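Local coordinates for protein putative GntR-family transcriptional regulator (Bordetella bronchiseptica RB50, PDB 3CNV) that probably regulates transcription, its UTRA domain likely binding a small effector that controls DNA binding, at residues A103-R108 against V131-Y136; A36-L41 against M143-G148; T71-L76 against S94-S99. All blocks are in the same frame, centred on the assembly; numbering follows the deposited sequence.

In the fold
Interactions 1 and 2 meet in the six-stranded antiparallel sheet: strands 127-137 and 141-150 are neighbours in it, bonded by Arg133 N to Arg146 O. Interaction 1 pairs the outermost strand, 102-111, with 127-137 through backbone bonds and an ion pair, and is partly buried. Interaction 2 is buried, with no hydrogen bond across it: the end of helix 33-38 rests on strand 141-150 through aliphatic carbons, whereas Glu144 and Arg146 point to the other face. Interaction 3, partly buried and the farthest of the three from the chain centre, towards the periphery, is an aromatic contact between a turn and the end of helix 88-96. Met143 joins it to interaction 2, touching Phe73 and Val98.

Interaction 1. Residues A103-R108 against V131-Y136; sequences ADEKLR and VDRISY
Ala103 to Leu107 pair in antiparallel register with Ser135 back to Val131, joining the outermost strand of this chain's six-stranded sheet to its inner neighbour. The strand axes approach to 4.6 Å at 167°. Asp104 with Ile134 and Lys106 with Asp132 are the hydrogen-bonded pairs, each closed by two bonds, among them Asp132 N to Lys106 O at 2.8 Å. On the face carrying Ala103, Glu105 and Arg133 run side by side. Arg133 presents the side of its guanidinium, NE and NH2, to Glu105 OE2 alone (2.8 and 3.0 Å), NE reaching the anti lone pair; a bend at chi3 (-57°) turns the group to that oxygen, and the two flat groups are nearly coplanar, 21° apart. Water 2 donates to the same oxygen, while Glu105 OE1 goes to Tyr157 and Arg133 NH1 to Tyr89. Val131 CG1 lies over one face of the carboxylate, 3.4 Å from Glu105 CD. On the other face, water 1 joins Asp104 OD2 (2.8 Å) to Tyr136 OH (2.6 Å), and Asp104 OD1 has a salt bridge to Arg102. A second subunit continues the sheet beyond 103-108. With two nitrogens on one oxygen and a third on Tyr89, rotation of the Arg133 guanidinium is restrained; a citrate ion, probably from the crystallisation liquor, lies about 5 Å from this side chain, consistent with an oriented, Glu105-paired arginine near a pocket that can accept an anion.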
ATOM      1  N   ALA C 103      -8.351  -4.709   2.384  1.00 15.45           N
ATOM      2  CA  ALA C 103      -9.348  -3.762   2.942  1.00 15.06           C
ATOM      3  C   ALA C 103      -9.392  -2.468   2.136  1.00 15.51           C
ATOM      4  O   ALA C 103      -8.356  -1.941   1.725  1.00 15.50           O
ATOM      5  CB  ALA C 103      -9.126  -3.439   4.395  1.00 14.70           C
ATOM      6  N   ASP C 104     -10.587  -1.964   1.851  1.00 15.32           N
ATOM      7  CA  ASP C 104     -10.711  -0.694   1.129  1.00 15.58           C
ATOM      8  C   ASP C 104     -11.290   0.277   2.193  1.00 15.89           C
ATOM      9  O   ASP C 104     -12.256  -0.041   2.866  1.00 15.16           O
ATOM     10  CB  ASP C 104     -11.645  -0.769  -0.047  1.00 18.23           C
ATOM     11  CG  ASP C 104     -11.121  -1.637  -1.207  1.00 23.14           C
ATOM     12  OD1 ASP C 104      -9.857  -1.837  -1.350  1.00 30.11           O
ATOM     13  OD2 ASP C 104     -12.007  -2.101  -2.009  1.00 28.22           O
ATOM     14  N   GLU C 105     -10.622   1.402   2.383  1.00 15.46           N
ATOM     15  CA  GLU C 105     -10.997   2.410   3.382  1.00 15.40           C
ATOM     16  C   GLU C 105     -11.278   3.786   2.796  1.00 13.98           C
ATOM     17  O   GLU C 105     -10.713   4.208   1.792  1.00 13.80           O
ATOM     18  CB  GLU C 105      -9.936   2.508   4.486  1.00 16.85           C
ATOM     19  CG  GLU C 105      -9.779   1.320   5.326  1.00 19.52           C
ATOM     20  CD  GLU C 105      -8.661   1.433   6.385  1.00 23.60           C
ATOM     21  OE1 GLU C 105      -7.819   2.366   6.362  1.00 24.50           O
ATOM     22  OE2 GLU C 105      -8.604   0.521   7.217  1.00 25.11           O
ATOM     23  N   LYS C 106     -12.172   4.490   3.473  1.00 15.39           N
ATOM     24  CA  LYS C 106     -12.521   5.881   3.226  1.00 13.44           C
ATOM     25  C   LYS C 106     -12.329   6.639   4.561  1.00 14.80           C
ATOM     26  O   LYS C 106     -12.964   6.301   5.592  1.00 14.79           O
ATOM     27  CB  LYS C 106     -13.977   5.999   2.739  1.00 14.10           C
ATOM     28  CG  LYS C 106     -14.295   5.284   1.470  1.00 16.60           C
ATOM     29  CD  LYS C 106     -15.739   5.507   1.034  1.00 21.76           C
ATOM     30  CE  LYS C 106     -15.984   4.941  -0.366  1.00 27.66           C
ATOM     31  NZ  LYS C 106     -17.214   5.533  -1.014  1.00 34.73           N
ATOM     32  N   LEU C 107     -11.364   7.564   4.560  1.00 14.28           N
ATOM     33  CA  LEU C 107     -11.019   8.388   5.744  1.00 14.97           C
ATOM     34  C   LEU C 107     -11.467   9.832   5.615  1.00 14.63           C
ATOM     35  O   LEU C 107     -11.414  10.485   4.548  1.00 13.73           O
ATOM     36  CB  LEU C 107      -9.552   8.344   6.074  1.00 14.68           C
ATOM     37  CG  LEU C 107      -8.868   7.078   6.599  1.00 17.15           C
ATOM     38  CD1 LEU C 107      -8.911   5.900   5.571  1.00 14.27           C
ATOM     39  CD2 LEU C 107      -7.463   7.491   6.957  1.00 14.93           C
ATOM     40  N   ARG C 108     -12.052  10.265   6.716  1.00 16.55           N
ATOM     41  CA  ARG C 108     -12.543  11.647   6.869  0.50 17.01           C
ATOM     42  C   ARG C 108     -12.375  12.156   8.301  1.00 17.59           C
ATOM     43  O   ARG C 108     -12.192  11.385   9.232  1.00 17.18           O
ATOM     44  CB  ARG C 108     -13.998  11.800   6.355  0.50 17.63           C
ATOM     45  CG  ARG C 108     -14.959  10.583   6.456  0.50 19.25           C
ATOM     46  CD  ARG C 108     -16.451  10.775   5.912  0.50 16.01           C
ATOM     47  NE  ARG C 108     -16.655  10.442   4.490  0.50 19.33           N
ATOM     48  CZ  ARG C 108     -16.792   9.216   3.983  0.50 15.64           C
ATOM     49  NH1 ARG C 108     -16.756   8.157   4.737  0.50 18.23           N
ATOM     50  NH2 ARG C 108     -16.989   9.056   2.707  0.50 19.00           N
ATOM     51  N   VAL C 131     -12.644   6.256   9.950  1.00 15.95           N
ATOM     52  CA  VAL C 131     -12.108   5.248   9.026  1.00 14.23           C
ATOM     53  C   VAL C 131     -13.266   4.274   8.697  1.00 15.29           C
ATOM     54  O   VAL C 131     -13.675   3.437   9.499  1.00 14.75           O
ATOM     55  CB  VAL C 131     -10.884   4.466   9.597  1.00 15.81           C
ATOM     56  CG1 VAL C 131     -10.325   3.459   8.527  1.00 12.70           C
ATOM     57  CG2 VAL C 131      -9.719   5.447  10.106  1.00 15.40           C
ATOM     58  N   ASP C 132     -13.813   4.403   7.499  1.00 15.01           N
ATOM     59  CA  ASP C 132     -14.824   3.464   7.028  1.00 16.25           C
ATOM     60  C   ASP C 132     -14.184   2.364   6.158  1.00 15.99           C
ATOM     61  O   ASP C 132     -13.649   2.647   5.097  1.00 18.64           O
ATOM     62  CB  ASP C 132     -15.904   4.223   6.210  1.00 17.68           C
ATOM     63  CG  ASP C 132     -16.831   5.069   7.094  1.00 22.13           C
ATOM     64  OD1 ASP C 132     -17.254   4.581   8.167  1.00 28.72           O
ATOM     65  OD2 ASP C 132     -17.099   6.249   6.750  1.00 27.69           O
ATOM     66  N   ARG C 133     -14.274   1.119   6.599  1.00 13.64           N
ATOM     67  CA  ARG C 133     -13.568  -0.018   5.970  1.00 13.20           C
ATOM     68  C   ARG C 133     -14.544  -1.083   5.451  1.00 12.73           C
ATOM     69  O   ARG C 133     -15.527  -1.439   6.122  1.00 15.37           O
ATOM     70  CB  ARG C 133     -12.657  -0.652   7.023  1.00 11.05           C
ATOM     71  CG  ARG C 133     -11.774  -1.782   6.500  1.00 15.76           C
ATOM     72  CD  ARG C 133     -10.981  -2.482   7.549  1.00 13.72           C
ATOM     73  NE  ARG C 133     -10.145  -1.544   8.275  1.00 19.17           N
ATOM     74  CZ  ARG C 133      -9.715  -1.627   9.522  1.00 15.76           C
ATOM     75  NH1 ARG C 133     -10.031  -2.627  10.290  1.00 16.98           N
ATOM     76  NH2 ARG C 133      -8.953  -0.658   9.984  1.00 19.01           N
ATOM     77  N   ILE C 134     -14.267  -1.596   4.278  1.00 12.93           N
ATOM     78  CA  ILE C 134     -14.807  -2.884   3.879  1.00 12.53           C
ATOM     79  C   ILE C 134     -13.653  -3.839   3.677  1.00 13.53           C
ATOM     80  O   ILE C 134     -12.743  -3.513   2.967  1.00 14.88           O
ATOM     81  CB  ILE C 134     -15.637  -2.771   2.578  1.00 13.61           C
ATOM     82  CG1 ILE C 134     -16.667  -1.643   2.674  1.00 12.15           C
ATOM     83  CG2 ILE C 134     -16.238  -4.126   2.214  1.00 12.68           C
ATOM     84  CD1 ILE C 134     -17.345  -1.273   1.248  1.00 14.66           C
ATOM     85  N   SER C 135     -13.726  -5.017   4.303  1.00 12.91           N
ATOM     86  CA  SER C 135     -12.671  -6.030   4.257  1.00 13.17           C
ATOM     87  C   SER C 135     -13.143  -7.191   3.435  1.00 12.69           C
ATOM     88  O   SER C 135     -14.328  -7.602   3.449  1.00 11.65           O
ATOM     89  CB  SER C 135     -12.332  -6.578   5.666  1.00 12.88           C
ATOM     90  OG  SER C 135     -12.039  -5.514   6.463  1.00 14.95           O
ATOM     91  N   TYR C 136     -12.192  -7.727   2.699  1.00 13.41           N
ATOM     92  CA  TYR C 136     -12.449  -8.760   1.708  1.00 12.90           C
ATOM     93  C   TYR C 136     -11.650 -10.029   1.989  1.00 14.39           C
ATOM     94  O   TYR C 136     -10.526  -9.996   2.451  1.00 13.87           O
ATOM     95  CB  TYR C 136     -12.133  -8.248   0.267  1.00 13.74           C
ATOM     96  CG  TYR C 136     -12.979  -7.084  -0.186  1.00 14.04           C
ATOM     97  CD1 TYR C 136     -14.098  -7.288  -0.944  1.00 12.67           C
ATOM     98  CD2 TYR C 136     -12.670  -5.778   0.175  1.00 13.33           C
ATOM     99  CE1 TYR C 136     -14.918  -6.225  -1.314  1.00 18.78           C
ATOM    100  CE2 TYR C 136     -13.473  -4.700  -0.225  1.00 12.11           C
ATOM    101  CZ  TYR C 136     -14.606  -4.946  -0.920  1.00 17.50           C
ATOM    102  OH  TYR C 136     -15.465  -3.932  -1.315  1.00 24.23           O
TER
HETATM  103  O   HOH W   1     -14.710  -1.478  -1.635  1.00 28.93           O
HETATM  104  O   HOH W   2      -6.668   0.887   8.849  1.00 15.00           O

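Interaction 2. Residues A36-L41 against M143-G148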
ATOM      1  N   ALA C  36     -25.983  -3.846   3.471  1.00 20.35           N
ATOM      2  CA  ALA C  36     -26.322  -4.982   2.607  1.00 20.23           C
ATOM      3  C   ALA C  36     -25.648  -4.831   1.265  1.00 19.56           C
ATOM      4  O   ALA C  36     -25.148  -5.790   0.698  1.00 18.81           O
ATOM      5  CB  ALA C  36     -27.890  -5.123   2.426  1.00 20.70           C
ATOM      6  N   ARG C  37     -25.529  -3.593   0.808  1.00 20.51           N
ATOM      7  CA  ARG C  37     -24.869  -3.355  -0.494  0.50 20.22           C
ATOM      8  C   ARG C  37     -23.342  -3.507  -0.361  1.00 19.81           C
ATOM      9  O   ARG C  37     -22.684  -4.115  -1.227  1.00 19.54           O
ATOM     10  CB  ARG C  37     -25.286  -2.023  -1.137  0.50 20.95           C
ATOM     11  CG  ARG C  37     -24.290  -0.905  -1.033  0.50 20.97           C
ATOM     12  CD  ARG C  37     -24.765   0.302  -1.842  0.50 21.63           C
ATOM     13  NE  ARG C  37     -23.806   1.406  -1.832  0.50 21.67           N
ATOM     14  CZ  ARG C  37     -23.094   1.773  -2.893  0.50 23.23           C
ATOM     15  NH1 ARG C  37     -23.252   1.138  -4.052  0.50 24.50           N
ATOM     16  NH2 ARG C  37     -22.239   2.786  -2.800  0.50 22.27           N
ATOM     17  N   ALA C  38     -22.792  -3.046   0.736  1.00 18.95           N
ATOM     18  CA  ALA C  38     -21.340  -3.150   0.959  1.00 19.22           C
ATOM     19  C   ALA C  38     -20.898  -4.622   1.053  1.00 18.88           C
ATOM     20  O   ALA C  38     -19.831  -4.996   0.595  1.00 19.50           O
ATOM     21  CB  ALA C  38     -20.917  -2.348   2.233  1.00 18.47           C
ATOM     22  N   LEU C  39     -21.774  -5.434   1.634  1.00 19.65           N
ATOM     23  CA  LEU C  39     -21.537  -6.873   1.935  1.00 18.41           C
ATOM     24  C   LEU C  39     -22.099  -7.779   0.844  1.00 19.04           C
ATOM     25  O   LEU C  39     -21.937  -9.001   0.865  1.00 18.72           O
ATOM     26  CB  LEU C  39     -22.076  -7.217   3.344  1.00 20.27           C
ATOM     27  CG  LEU C  39     -21.300  -6.702   4.572  1.00 17.80           C
ATOM     28  CD1 LEU C  39     -22.009  -6.993   6.005  1.00 18.29           C
ATOM     29  CD2 LEU C  39     -19.808  -7.181   4.598  1.00 17.01           C
ATOM     30  N   GLU C  40     -22.648  -7.147  -0.175  1.00 19.08           N
ATOM     31  CA  GLU C  40     -23.252  -7.841  -1.315  1.00 19.34           C
ATOM     32  C   GLU C  40     -24.263  -8.865  -0.822  1.00 19.04           C
ATOM     33  O   GLU C  40     -24.265 -10.024  -1.226  1.00 17.67           O
ATOM     34  CB  GLU C  40     -22.174  -8.458  -2.226  1.00 20.03           C
ATOM     35  CG  GLU C  40     -21.275  -7.344  -2.857  1.00 22.46           C
ATOM     36  CD  GLU C  40     -19.997  -7.843  -3.519  1.00 27.02           C
ATOM     37  OE1 GLU C  40     -19.929  -9.028  -3.895  1.00 30.98           O
ATOM     38  OE2 GLU C  40     -19.037  -7.043  -3.640  1.00 29.10           O
ATOM     39  N   LEU C  41     -25.113  -8.429   0.106  1.00 18.93           N
ATOM     40  CA  LEU C  41     -26.206  -9.262   0.617  1.00 18.89           C
ATOM     41  C   LEU C  41     -27.541  -8.972  -0.083  1.00 20.21           C
ATOM     42  O   LEU C  41     -27.741  -7.918  -0.660  1.00 20.53           O
ATOM     43  CB  LEU C  41     -26.402  -9.074   2.106  1.00 20.20           C
ATOM     44  CG  LEU C  41     -25.124  -9.081   2.962  1.00 19.32           C
ATOM     45  CD1 LEU C  41     -25.462  -8.907   4.451  1.00 21.28           C
ATOM     46  CD2 LEU C  41     -24.460 -10.347   2.731  1.00 19.32           C
HETATM   47  N   MSE C 143     -16.660  -9.356   3.535  1.00 13.29           N
HETATM   48  CA  MSE C 143     -17.029 -10.086   4.749  1.00 13.82           C
HETATM   49  C   MSE C 143     -17.174  -9.251   6.025  1.00 12.42           C
HETATM   50  O   MSE C 143     -17.598  -9.753   7.086  1.00 13.22           O
HETATM   51  CB  MSE C 143     -15.966 -11.178   5.070  1.00 13.82           C
HETATM   52  CG  MSE C 143     -15.964 -12.394   4.212  1.00 16.50           C
HETATM   53 SE   MSE C 143     -17.697 -13.275   3.889  0.50 17.02          SE
HETATM   54  CE  MSE C 143     -18.086 -13.771   5.700  1.00 23.10           C
ATOM     55  N   GLU C 144     -16.781  -8.012   5.944  1.00 13.58           N
ATOM     56  CA  GLU C 144     -16.883  -7.078   7.069  1.00 14.16           C
ATOM     57  C   GLU C 144     -16.940  -5.670   6.608  1.00 14.31           C
ATOM     58  O   GLU C 144     -16.205  -5.257   5.684  1.00 12.70           O
ATOM     59  CB  GLU C 144     -15.659  -7.159   8.013  1.00 15.43           C
ATOM     60  CG  GLU C 144     -15.787  -6.273   9.252  1.00 16.42           C
ATOM     61  CD  GLU C 144     -14.446  -5.960   9.931  1.00 20.07           C
ATOM     62  OE1 GLU C 144     -13.460  -5.677   9.187  1.00 20.93           O
ATOM     63  OE2 GLU C 144     -14.418  -6.000  11.195  1.00 19.33           O
ATOM     64  N   VAL C 145     -17.809  -4.950   7.315  1.00 13.96           N
ATOM     65  CA  VAL C 145     -17.894  -3.507   7.287  1.00 14.02           C
ATOM     66  C   VAL C 145     -17.542  -3.009   8.645  1.00 14.35           C
ATOM     67  O   VAL C 145     -18.079  -3.459   9.636  1.00 14.77           O
ATOM     68  CB  VAL C 145     -19.288  -2.950   6.900  1.00 14.77           C
ATOM     69  CG1 VAL C 145     -19.309  -1.366   7.033  1.00 13.83           C
ATOM     70  CG2 VAL C 145     -19.678  -3.329   5.461  1.00 15.68           C
ATOM     71  N   ARG C 146     -16.579  -2.116   8.712  1.00 13.95           N
ATOM     72  CA  ARG C 146     -16.230  -1.541  10.003  1.00 15.31           C
ATOM     73  C   ARG C 146     -16.067  -0.021   9.873  1.00 15.56           C
ATOM     74  O   ARG C 146     -15.372   0.461   8.955  1.00 17.39           O
ATOM     75  CB  ARG C 146     -14.906  -2.193  10.511  1.00 15.00           C
ATOM     76  CG  ARG C 146     -14.447  -1.696  11.882  1.00 16.12           C
ATOM     77  CD  ARG C 146     -13.121  -2.318  12.361  1.00 15.77           C
ATOM     78  NE  ARG C 146     -13.137  -3.772  12.427  1.00 14.97           N
ATOM     79  CZ  ARG C 146     -12.234  -4.536  13.021  1.00 14.64           C
ATOM     80  NH1 ARG C 146     -11.125  -4.002  13.534  1.00 15.64           N
ATOM     81  NH2 ARG C 146     -12.410  -5.856  13.026  1.00 13.91           N
ATOM     82  N   ARG C 147     -16.744   0.725  10.767  1.00 14.29           N
ATOM     83  CA  ARG C 147     -16.553   2.105  10.917  1.00 15.18           C
ATOM     84  C   ARG C 147     -15.896   2.422  12.239  1.00 14.70           C
ATOM     85  O   ARG C 147     -16.427   2.125  13.335  1.00 12.84           O
ATOM     86  CB  ARG C 147     -17.840   2.887  10.868  1.00 17.21           C
ATOM     87  CG  ARG C 147     -17.513   4.373  11.117  1.00 25.25           C
ATOM     88  CD  ARG C 147     -18.759   5.274  11.187  1.00 32.57           C
ATOM     89  NE  ARG C 147     -19.942   4.573  11.680  1.00 41.94           N
ATOM     90  CZ  ARG C 147     -20.288   4.429  12.967  1.00 44.46           C
ATOM     91  NH1 ARG C 147     -19.531   4.908  13.938  1.00 44.25           N
ATOM     92  NH2 ARG C 147     -21.413   3.785  13.272  1.00 47.43           N
ATOM     93  N   GLY C 148     -14.700   2.999  12.116  1.00 13.76           N
ATOM     94  CA  GLY C 148     -13.937   3.357  13.257  1.00 12.19           C
ATOM     95  C   GLY C 148     -13.917   4.868  13.474  1.00 13.95           C
ATOM     96  O   GLY C 148     -13.856   5.665  12.553  1.00 13.21           O
TER
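Glu144 OE2 is gripped twice by Arg146, from NE at 2.9 Å and NH2 at 2.7 Å, while Leu39 CD2 packs against the backbone N of Glu144. NH2 uses the syn lone pair of the oxygen, whereas NE meets it 41° out of the carboxylate plane; both bonds stay in the guanidinium plane. Glu144 OE1 is held by Tyr89 and Ser135, and Arg146 NH1 bonds to a citrate ion, probably from the crystallisation liquor, so Glu144 probably acts as a second-shell group that orients Arg146. The helix lies on the other side of the strand, where Val145 points toward it. Leu39 CG stands beside the backbone N (chi1 -73°), and from there CD2 extends over the peptide link between Met143, present as selenomethionine, and Glu144: it is 3.4 Å from Glu144 N. Val145 CG2 touches both Ala38 CB (3.6 Å) and Leu39 CG (3.8 Å). No hydrogen bond crosses the contact, which between these segments is one of van der Waals packing. Glu40, with positive phi, is the first residue to leave helical geometry; Leu41 N bonds to Ala36 O at 2.7 Å, and Glu40 N makes a weak bond to Arg37 O. On the strand side, Met143 and Glu144 both face Ser135. The contact thus sets a helix ended by a Schellman motif against a strand carrying a classic beta bulge, on the sheet of this UTRA domain and behind a pocket that holds citrate in the crystal.

Interaction 3. Residues T71-L76 against S94-S99; sequences THFRGL and SEFGVS
With chi1 at -76° in Phe73 and -59° in Phe96, both rings stand beside their own backbone N and anti to the carbonyl carbon, and these torsions bring the two rings into contact. They meet obliquely, centroids 5.2 Å apart and planes at 41°. Phe73 CD1 lies over one face of the Phe96 ring toward its rim, 3.7 Å from Phe96 CG. The far end of Phe96 reaches the turn itself: Gly75 C sits at the ring edge, 3.8 Å from Phe96 CZ, and Leu76 crosses the ring at about a right angle with CD1 3.8 Å from Phe96 CE2. Gly75 has no side chain to obstruct this approach. Next along the rim, Phe73 CZ is 4.1 Å from Val98 CG2, the two side chains coming from opposite directions, and the same ring packs edge-to-face with Phe92. Met143, from strand 141-150, touches both Phe73 and Val98. No hydrogen bond crosses between the segments; polar order comes from within the turn, where Leu76 N bonds to Phe73 O at 2.9 Å. Gly97, with positive phi, then turns the chain away from the helix and brings Val98 back toward Phe73. A type I beta turn after strand 59-69 is thereby tied to the C-terminal end of helix 88-96 by an aromatic and aliphatic cluster at the periphery of the UTRA domain.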
ATOM      1  N   THR C  71     -24.858 -15.092   8.045  1.00 26.49           N
ATOM      2  CA  THR C  71     -24.661 -16.407   7.447  1.00 28.86           C
ATOM      3  C   THR C  71     -23.359 -17.020   7.909  1.00 29.04           C
ATOM      4  O   THR C  71     -23.352 -18.088   8.487  1.00 31.55           O
ATOM      5  CB  THR C  71     -24.690 -16.349   5.876  1.00 29.93           C
ATOM      6  OG1 THR C  71     -23.670 -15.447   5.350  1.00 31.72           O
ATOM      7  CG2 THR C  71     -26.084 -15.925   5.371  1.00 30.66           C
ATOM      8  N   HIS C  72     -22.269 -16.291   7.779  1.00 28.78           N
ATOM      9  CA  HIS C  72     -20.947 -16.876   8.054  1.00 28.43           C
ATOM     10  C   HIS C  72     -20.557 -16.774   9.527  1.00 27.15           C
ATOM     11  O   HIS C  72     -19.541 -17.319   9.958  1.00 28.18           O
ATOM     12  CB  HIS C  72     -19.884 -16.221   7.182  1.00 28.92           C
ATOM     13  CG  HIS C  72     -20.202 -16.271   5.724  1.00 32.97           C
ATOM     14  ND1 HIS C  72     -20.438 -15.139   4.970  1.00 37.91           N
ATOM     15  CD2 HIS C  72     -20.354 -17.325   4.880  1.00 37.92           C
ATOM     16  CE1 HIS C  72     -20.697 -15.492   3.722  1.00 36.94           C
ATOM     17  NE2 HIS C  72     -20.656 -16.813   3.640  1.00 38.41           N
ATOM     18  N   PHE C  73     -21.364 -16.079  10.305  1.00 25.11           N
ATOM     19  CA  PHE C  73     -20.949 -15.735  11.659  1.00 24.00           C
ATOM     20  C   PHE C  73     -21.983 -16.120  12.693  1.00 25.58           C
ATOM     21  O   PHE C  73     -22.057 -15.547  13.798  1.00 23.06           O
ATOM     22  CB  PHE C  73     -20.583 -14.254  11.745  1.00 23.24           C
ATOM     23  CG  PHE C  73     -19.240 -13.924  11.137  1.00 20.16           C
ATOM     24  CD1 PHE C  73     -18.069 -14.110  11.865  1.00 21.44           C
ATOM     25  CD2 PHE C  73     -19.148 -13.462   9.815  1.00 18.91           C
ATOM     26  CE1 PHE C  73     -16.835 -13.818  11.272  1.00 22.08           C
ATOM     27  CE2 PHE C  73     -17.963 -13.137   9.252  1.00 18.81           C
ATOM     28  CZ  PHE C  73     -16.783 -13.330   9.980  1.00 17.87           C
ATOM     29  N   ARG C  74     -22.786 -17.113  12.312  1.00 27.73           N
ATOM     30  CA  ARG C  74     -23.859 -17.620  13.194  1.00 29.40           C
ATOM     31  C   ARG C  74     -23.341 -18.007  14.567  1.00 29.67           C
ATOM     32  O   ARG C  74     -23.989 -17.752  15.570  1.00 31.94           O
ATOM     33  CB  ARG C  74     -24.673 -18.737  12.530  1.00 30.65           C
ATOM     34  CG  ARG C  74     -25.747 -18.098  11.657  1.00 33.41           C
ATOM     35  CD  ARG C  74     -26.708 -19.115  11.081  1.00 40.92           C
ATOM     36  NE  ARG C  74     -26.173 -19.664   9.841  1.00 46.65           N
ATOM     37  CZ  ARG C  74     -25.435 -20.772   9.758  1.00 51.32           C
ATOM     38  NH1 ARG C  74     -25.140 -21.484  10.856  1.00 51.17           N
ATOM     39  NH2 ARG C  74     -24.989 -21.167   8.563  1.00 52.38           N
ATOM     40  N   GLY C  75     -22.131 -18.522  14.633  1.00 29.28           N
ATOM     41  CA  GLY C  75     -21.591 -18.981  15.919  1.00 28.76           C
ATOM     42  C   GLY C  75     -21.158 -17.859  16.860  1.00 28.57           C
ATOM     43  O   GLY C  75     -20.770 -18.085  18.023  1.00 27.92           O
ATOM     44  N   LEU C  76     -21.230 -16.632  16.355  1.00 28.24           N
ATOM     45  CA  LEU C  76     -20.632 -15.490  17.044  1.00 28.14           C
ATOM     46  C   LEU C  76     -21.553 -15.070  18.168  1.00 28.52           C
ATOM     47  O   LEU C  76     -22.707 -14.744  17.919  1.00 29.63           O
ATOM     48  CB  LEU C  76     -20.342 -14.328  16.081  1.00 28.48           C
ATOM     49  CG  LEU C  76     -19.428 -13.151  16.477  1.00 28.22           C
ATOM     50  CD1 LEU C  76     -18.099 -13.656  17.083  1.00 29.83           C
ATOM     51  CD2 LEU C  76     -19.145 -12.268  15.288  1.00 29.23           C
ATOM     52  N   SER C  94      -9.524 -17.922  13.159  1.00 20.36           N
ATOM     53  CA  SER C  94      -9.469 -19.200  13.872  1.00 22.22           C
ATOM     54  C   SER C  94     -10.801 -19.884  14.137  1.00 20.79           C
ATOM     55  O   SER C  94     -10.875 -21.114  14.061  1.00 18.36           O
ATOM     56  CB  SER C  94      -8.781 -19.042  15.235  1.00 23.45           C
ATOM     57  OG  SER C  94      -7.522 -18.515  14.926  1.00 28.87           O
ATOM     58  N   GLU C  95     -11.834 -19.113  14.477  1.00 19.72           N
ATOM     59  CA  GLU C  95     -13.123 -19.743  14.843  1.00 20.63           C
ATOM     60  C   GLU C  95     -14.034 -19.836  13.645  1.00 20.12           C
ATOM     61  O   GLU C  95     -14.892 -20.709  13.588  1.00 19.65           O
ATOM     62  CB  GLU C  95     -13.836 -19.021  15.995  1.00 21.77           C
ATOM     63  CG  GLU C  95     -12.990 -18.897  17.227  1.00 26.65           C
ATOM     64  CD  GLU C  95     -12.362 -20.239  17.616  1.00 34.31           C
ATOM     65  OE1 GLU C  95     -13.152 -21.255  17.702  1.00 29.16           O
ATOM     66  OE2 GLU C  95     -11.087 -20.257  17.781  1.00 33.73           O
ATOM     67  N   PHE C  96     -13.869 -18.937  12.676  1.00 19.11           N
ATOM     68  CA  PHE C  96     -14.842 -18.829  11.573  1.00 18.33           C
ATOM     69  C   PHE C  96     -14.215 -19.090  10.197  1.00 19.20           C
ATOM     70  O   PHE C  96     -14.933 -19.212   9.228  1.00 19.20           O
ATOM     71  CB  PHE C  96     -15.637 -17.458  11.633  1.00 18.48           C
ATOM     72  CG  PHE C  96     -16.413 -17.269  12.932  1.00 19.10           C
ATOM     73  CD1 PHE C  96     -17.694 -17.778  13.073  1.00 19.71           C
ATOM     74  CD2 PHE C  96     -15.818 -16.692  14.059  1.00 23.20           C
ATOM     75  CE1 PHE C  96     -18.370 -17.681  14.285  1.00 21.17           C
ATOM     76  CE2 PHE C  96     -16.495 -16.568  15.270  1.00 22.71           C
ATOM     77  CZ  PHE C  96     -17.768 -17.061  15.399  1.00 21.86           C
ATOM     78  N   GLY C  97     -12.889 -19.233  10.142  1.00 18.15           N
ATOM     79  CA  GLY C  97     -12.158 -19.525   8.886  1.00 18.49           C
ATOM     80  C   GLY C  97     -12.262 -18.388   7.884  1.00 18.53           C
ATOM     81  O   GLY C  97     -12.284 -18.589   6.669  1.00 17.09           O
ATOM     82  N   VAL C  98     -12.363 -17.164   8.407  1.00 17.63           N
ATOM     83  CA  VAL C  98     -12.403 -15.972   7.534  1.00 17.89           C
ATOM     84  C   VAL C  98     -11.125 -15.137   7.636  1.00 18.01           C
ATOM     85  O   VAL C  98     -10.859 -14.558   8.654  1.00 15.51           O
ATOM     86  CB  VAL C  98     -13.661 -15.163   7.886  1.00 19.12           C
ATOM     87  CG1 VAL C  98     -13.686 -13.825   7.137  1.00 20.32           C
ATOM     88  CG2 VAL C  98     -14.897 -16.039   7.615  1.00 18.98           C
ATOM     89  N   SER C  99     -10.293 -15.160   6.576  1.00 17.36           N
ATOM     90  CA  SER C  99      -9.026 -14.419   6.526  1.00 18.68           C
ATOM     91  C   SER C  99      -9.132 -13.339   5.496  1.00 17.15           C
ATOM     92  O   SER C  99      -9.479 -13.588   4.359  1.00 16.58           O
ATOM     93  CB  SER C  99      -7.810 -15.244   6.074  1.00 19.62           C
ATOM     94  OG  SER C  99      -7.614 -16.382   6.859  1.00 27.26           O
TER